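Local coordinates for protein IroE-like serine hydrolase (Shewanella oneidensis, PDB 3GFF) that probably hydrolyses ester bonds as an alpha/beta-hydrolase-fold serine hydrolase of the esterase D family, related to the siderophore esterase IroE, at residues 140-145 with 166-171; 88-93 with 148-153. All blocks are in the same frame, centred on the assembly; numbering follows the deposited sequence.

Contact 1 of 2, residues 140-145 with 166-171. With IMD (imidazole), chain D.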
loop_
_atom_site.group_PDB
_atom_site.type_symbol
_atom_site.label_atom_id
_atom_site.label_comp_id
_atom_site.label_asym_id
_atom_site.label_seq_id
_atom_site.Cartn_x
_atom_site.Cartn_y
_atom_site.Cartn_z
ATOM N N VAL A 140 -5.506 -14.308 12.373
ATOM C CA VAL A 140 -4.226 -14.034 11.726
ATOM C C VAL A 140 -3.416 -13.064 12.587
ATOM O O VAL A 140 -3.965 -12.124 13.099
ATOM C CB VAL A 140 -4.453 -13.416 10.291
ATOM C CG1 VAL A 140 -3.119 -13.021 9.599
ATOM C CG2 VAL A 140 -5.262 -14.383 9.415
ATOM N N LEU A 141 -2.120 -13.322 12.761
ATOM C CA LEU A 141 -1.228 -12.427 13.511
ATOM C C LEU A 141 -0.234 -11.851 12.519
ATOM O O LEU A 141 0.409 -12.620 11.754
ATOM C CB LEU A 141 -0.502 -13.146 14.671
ATOM C CG LEU A 141 0.448 -12.317 15.581
ATOM C CD1 LEU A 141 -0.280 -11.177 16.287
ATOM C CD2 LEU A 141 1.115 -13.233 16.611
ATOM N N VAL A 142 -0.122 -10.511 12.525
ATOM C CA VAL A 142 0.820 -9.762 11.679
ATOM C C VAL A 142 1.861 -9.051 12.589
ATOM O O VAL A 142 1.525 -8.167 13.383
ATOM C CB VAL A 142 0.100 -8.728 10.744
ATOM C CG1 VAL A 142 1.101 -7.970 9.859
ATOM C CG2 VAL A 142 -0.990 -9.400 9.894
ATOM N N GLY A 143 3.115 -9.489 12.496
ATOM C CA GLY A 143 4.198 -8.946 13.288
ATOM C C GLY A 143 5.316 -8.476 12.372
ATOM O O GLY A 143 5.693 -9.176 11.434
ATOM N N HIS A 144 5.815 -7.267 12.635
ATOM C CA HIS A 144 6.895 -6.659 11.884
ATOM C C HIS A 144 8.035 -6.345 12.844
ATOM O O HIS A 144 7.783 -5.899 13.990
ATOM C CB HIS A 144 6.387 -5.367 11.249
ATOM C CG HIS A 144 7.458 -4.509 10.665
ATOM N ND1 HIS A 144 7.904 -3.371 11.290
ATOM C CD2 HIS A 144 8.198 -4.642 9.536
ATOM C CE1 HIS A 144 8.853 -2.820 10.552
ATOM N NE2 HIS A 144 9.065 -3.578 9.493
ATOM N N SER A 145 9.267 -6.549 12.387
ATOM C CA SER A 145 10.465 -6.261 13.177
ATOM C C SER A 145 10.414 -7.111 14.420
ATOM O O SER A 145 10.214 -8.326 14.320
ATOM C CB SER A 145 10.569 -4.763 13.488
ATOM O OG SER A 145 11.846 -4.390 14.030
ATOM N N LEU A 166 2.018 -13.641 9.664
ATOM C CA LEU A 166 2.735 -12.785 8.766
ATOM C C LEU A 166 3.888 -12.257 9.573
ATOM O O LEU A 166 3.666 -11.506 10.535
ATOM C CB LEU A 166 1.880 -11.634 8.207
ATOM C CG LEU A 166 1.206 -11.966 6.868
ATOM C CD1 LEU A 166 0.099 -12.977 7.053
ATOM C CD2 LEU A 166 0.715 -10.689 6.157
ATOM N N ALA A 167 5.106 -12.666 9.196
ATOM C CA ALA A 167 6.348 -12.234 9.878
ATOM C C ALA A 167 7.114 -11.328 8.907
ATOM O O ALA A 167 7.686 -11.792 7.950
ATOM C CB ALA A 167 7.173 -13.436 10.295
ATOM N N LEU A 168 7.054 -10.027 9.150
ATOM C CA LEU A 168 7.594 -9.009 8.244
ATOM C C LEU A 168 8.952 -8.467 8.740
ATOM O O LEU A 168 9.043 -7.658 9.652
ATOM C CB LEU A 168 6.564 -7.885 8.063
ATOM C CG LEU A 168 5.118 -8.356 7.738
ATOM C CD1 LEU A 168 4.097 -7.174 7.642
ATOM C CD2 LEU A 168 5.133 -9.238 6.486
ATOM N N ASP A 169 9.987 -8.965 8.104
ATOM C CA ASP A 169 11.388 -8.652 8.384
ATOM C C ASP A 169 11.700 -8.879 9.837
ATOM O O ASP A 169 12.186 -8.013 10.532
ATOM C CB ASP A 169 11.743 -7.251 7.946
ATOM C CG ASP A 169 13.139 -7.175 7.384
ATOM O OD1 ASP A 169 13.542 -8.149 6.712
ATOM O OD2 ASP A 169 13.810 -6.151 7.590
ATOM N N THR A 170 11.411 -10.087 10.274
ATOM C CA THR A 170 11.591 -10.511 11.682
ATOM C C THR A 170 13.003 -10.214 12.199
ATOM O O THR A 170 13.989 -10.491 11.501
ATOM C CB THR A 170 11.348 -12.016 11.790
ATOM O OG1 THR A 170 10.049 -12.301 11.252
ATOM C CG2 THR A 170 11.443 -12.524 13.267
ATOM N N SER A 171 13.078 -9.656 13.409
ATOM C CA SER A 171 14.352 -9.342 14.059
ATOM C C SER A 171 14.970 -10.634 14.688
ATOM O O SER A 171 15.137 -10.721 15.911
ATOM C CB SER A 171 14.111 -8.281 15.143
ATOM O OG SER A 171 13.482 -7.105 14.613
HETATM N N1 IMD D . 15.459 -4.601 14.128
HETATM C C2 IMD D . 16.112 -4.659 12.934
HETATM N N3 IMD D . 16.573 -3.413 12.619
HETATM C C4 IMD D . 16.191 -2.560 13.609
HETATM C C5 IMD D . 15.494 -3.316 14.566
#
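Val142 and Leu168 meet methyl to methyl on one face of the sheet, CG1 lying 3.8 Å from CD1 where the two side chains cross at a slant. CG1 of Val142 stands anti to its backbone N (chi1 -179°), which carries it forward to Leu168, while CG2 drops alongside Leu166 CB, the two residues pointing the same way. On the same face the ring of His144 approaches Leu168 at about a right angle: its CD2 sits 3.9 Å from Leu168 CB, which lies in the ring plane at its edge. His144 NE2 is taken by His247 O. Beneath these side chains strands 138-144 and 164-168 run parallel, neighbours in the central sheet of the alpha/beta-hydrolase fold. The hydrogen bonds from Gly143 N to Leu166 O (2.9 Å) and from Leu168 N to Gly143 O (2.8 Å) are both nearly straight. Past the paired strands, Ser145 N bonds Leu168 O (3.0 Å), at the turn consistent with a nucleophile elbow, where Ser145 has the strained phi/psi of 60/-130°. A longer bond, Ser171 N to Ser145 O at 3.3 Å, has its donor above the carbonyl plane. Ser145 OG is hydrogen-bonded to His247 NE2, and Asp169 OD2 to His247 ND1, the pattern of a Ser-His-Asp triad. Ser171 OG lies 3.2 Å from Ser145 OG and accepts a hydrogen bond from N1 of an imidazole, probably from the crystallisation liquor.

Contact 2 of 2, residues 88-93 with 148-153; sequences RDYTPT and GLVAME
Tyr90 lies against Val150, a residue of helix 146-156, the helix that follows the putative nucleophile elbow of this alpha/beta-hydrolase fold; the loop leaving helix 86-89 runs over that helix here. The close part is carbon packing, with one carbonyl oxygen in it. Val150 CG2, set anti to its carbonyl carbon, comes obliquely to the tyrosine, 3.7 Å from Tyr90 CD1 and equally near Tyr90 CA, so one methyl touches both backbone and ring. One residue earlier, Leu149 CB rests 3.5 Å from the carbonyl oxygen of Tyr90. Pro92 belongs to this packed part too, its CB toward the helix. Glu153 leaves the helix with CG anti to its N (chi1 -171°), then bends at chi2 (64°), which lays its carboxylate carbon CD 3.6 Å from Pro92 CB. Glu153 OE1 is engaged by Tyr179 OH and Arg156. Cut back to alanine, Glu153 would probably leave Tyr179 and Arg156 without their carboxylate mate and a gap beside Pro92 CB. The looser side belongs to Arg88, partly exposed and well clear of the helix, which grips Asp89 side-on, its NE and NH2 both reaching OD1, with NE at 2.8 Å from Asp89 OD1. Asp89 OD2 also forms a salt bridge with Arg26, and Arg88 NH2 has Glu24 as a second partner. Back at the tyrosine, Phe117 meets the ring, and the phenol end is anchored separately, Tyr90 OH hydrogen-bonded to the backbone N of Asp50.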
loop_
_atom_site.group_PDB
_atom_site.type_symbol
_atom_site.label_atom_id
_atom_site.label_comp_id
_atom_site.label_asym_id
_atom_site.label_seq_id
_atom_site.Cartn_x
_atom_site.Cartn_y
_atom_site.Cartn_z
ATOM N N ARG A 88 9.834 -5.710 26.339
ATOM C CA ARG A 88 9.440 -6.727 27.291
ATOM C C ARG A 88 8.532 -7.723 26.620
ATOM O O ARG A 88 8.769 -8.911 26.728
ATOM C CB ARG A 88 8.727 -6.100 28.483
ATOM C CG ARG A 88 8.355 -7.044 29.629
ATOM C CD ARG A 88 7.312 -6.372 30.512
ATOM N NE ARG A 88 6.079 -6.136 29.763
ATOM C CZ ARG A 88 5.042 -5.426 30.198
ATOM N NH1 ARG A 88 5.056 -4.850 31.401
ATOM N NH2 ARG A 88 3.973 -5.282 29.423
ATOM N N ASP A 89 7.534 -7.226 25.880
ATOM C CA ASP A 89 6.487 -8.059 25.308
ATOM C C ASP A 89 6.794 -8.706 23.982
ATOM O O ASP A 89 6.167 -9.684 23.647
ATOM C CB ASP A 89 5.230 -7.223 25.111
ATOM C CG ASP A 89 4.670 -6.677 26.414
ATOM O OD1 ASP A 89 4.891 -7.295 27.482
ATOM O OD2 ASP A 89 3.994 -5.622 26.367
ATOM N N TYR A 90 7.735 -8.165 23.224
ATOM C CA TYR A 90 8.008 -8.670 21.887
ATOM C C TYR A 90 9.217 -9.575 21.804
ATOM O O TYR A 90 9.521 -10.064 20.720
ATOM C CB TYR A 90 8.106 -7.495 20.886
ATOM C CG TYR A 90 6.777 -6.901 20.462
ATOM C CD1 TYR A 90 5.635 -7.052 21.236
ATOM C CD2 TYR A 90 6.685 -6.108 19.331
ATOM C CE1 TYR A 90 4.445 -6.507 20.870
ATOM C CE2 TYR A 90 5.458 -5.526 18.951
ATOM C CZ TYR A 90 4.354 -5.719 19.738
ATOM O OH TYR A 90 3.120 -5.142 19.423
ATOM N N THR A 91 9.890 -9.799 22.941
ATOM C CA THR A 91 11.087 -10.650 23.004
ATOM C C THR A 91 10.797 -11.971 23.706
ATOM O O THR A 91 10.255 -11.995 24.789
ATOM C CB THR A 91 12.291 -9.898 23.639
ATOM O OG1 THR A 91 11.960 -9.400 24.939
ATOM C CG2 THR A 91 12.708 -8.711 22.721
ATOM N N PRO A 92 11.094 -13.091 23.034
ATOM C CA PRO A 92 10.813 -14.408 23.586
ATOM C C PRO A 92 11.827 -14.887 24.615
ATOM O O PRO A 92 11.478 -15.715 25.483
ATOM C CB PRO A 92 10.816 -15.301 22.351
ATOM C CG PRO A 92 11.747 -14.604 21.367
ATOM C CD PRO A 92 11.679 -13.154 21.676
ATOM N N THR A 93 13.062 -14.385 24.514
ATOM C CA THR A 93 14.117 -14.717 25.437
ATOM C C THR A 93 14.728 -13.433 26.010
ATOM O O THR A 93 14.622 -12.354 25.425
ATOM C CB THR A 93 15.202 -15.609 24.762
ATOM O OG1 THR A 93 15.724 -14.967 23.583
ATOM C CG2 THR A 93 14.602 -16.952 24.357
ATOM N N GLY A 148 7.647 -9.421 14.665
ATOM C CA GLY A 148 7.845 -10.653 13.904
ATOM C C GLY A 148 8.253 -11.815 14.810
ATOM O O GLY A 148 7.950 -12.949 14.524
ATOM N N LEU A 149 8.959 -11.503 15.899
ATOM C CA LEU A 149 9.432 -12.481 16.872
ATOM C C LEU A 149 8.268 -13.032 17.664
ATOM O O LEU A 149 8.354 -14.157 18.119
ATOM C CB LEU A 149 10.452 -11.880 17.850
ATOM C CG LEU A 149 11.819 -11.529 17.298
ATOM C CD1 LEU A 149 12.588 -10.670 18.285
ATOM C CD2 LEU A 149 12.567 -12.832 16.962
ATOM N N VAL A 150 7.213 -12.226 17.843
ATOM C CA VAL A 150 5.989 -12.660 18.531
ATOM C C VAL A 150 5.301 -13.735 17.673
ATOM O O VAL A 150 4.859 -14.776 18.187
ATOM C CB VAL A 150 5.029 -11.506 18.780
ATOM C CG1 VAL A 150 3.713 -12.034 19.372
ATOM C CG2 VAL A 150 5.661 -10.435 19.668
ATOM N N ALA A 151 5.196 -13.465 16.367
ATOM C CA ALA A 151 4.674 -14.440 15.388
ATOM C C ALA A 151 5.471 -15.729 15.488
ATOM O O ALA A 151 4.888 -16.790 15.637
ATOM C CB ALA A 151 4.725 -13.888 13.964
HETATM N N MSE A 152 6.804 -15.638 15.472
HETATM C CA MSE A 152 7.656 -16.846 15.531
HETATM C C MSE A 152 7.422 -17.651 16.791
HETATM O O MSE A 152 7.352 -18.869 16.733
HETATM C CB MSE A 152 9.150 -16.492 15.435
HETATM C CG MSE A 152 9.607 -15.915 14.077
HETATM SE SE MSE A 152 8.967 -16.957 12.529
HETATM C CE MSE A 152 9.898 -16.143 11.105
ATOM N N GLU A 153 7.332 -16.962 17.932
ATOM C CA GLU A 153 7.129 -17.609 19.232
ATOM C C GLU A 153 5.717 -18.249 19.350
ATOM O O GLU A 153 5.550 -19.343 19.870
ATOM C CB GLU A 153 7.420 -16.596 20.337
ATOM C CG GLU A 153 7.466 -17.157 21.738
ATOM C CD GLU A 153 8.588 -18.162 21.959
ATOM O OE1 GLU A 153 9.403 -18.432 21.029
ATOM O OE2 GLU A 153 8.639 -18.690 23.062
#

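Overall arrangement
From the N terminus, the chain first supplies 88-93, the end of helix 86-89 and the loop that leaves it, then passes along helix 114-132 into strand 138-144, which carries 140-145. Helix 146-156 follows at once with 148-153, and contact 2 closes there, ending a loop of 54 residues. Strand 164-168 then brings in 166-171 and closes contact 1 over 20 residues. The segments alternate, so the two loops cross instead of nesting. Contact 1 joins the two strands of a beta-alpha-beta unit, and contact 2 fastens the loop after helix 86-89 onto that unit's helix. Their centres lie 10 Å apart, and they touch directly where Thr170 CG2 packs on Gly148 and Leu149.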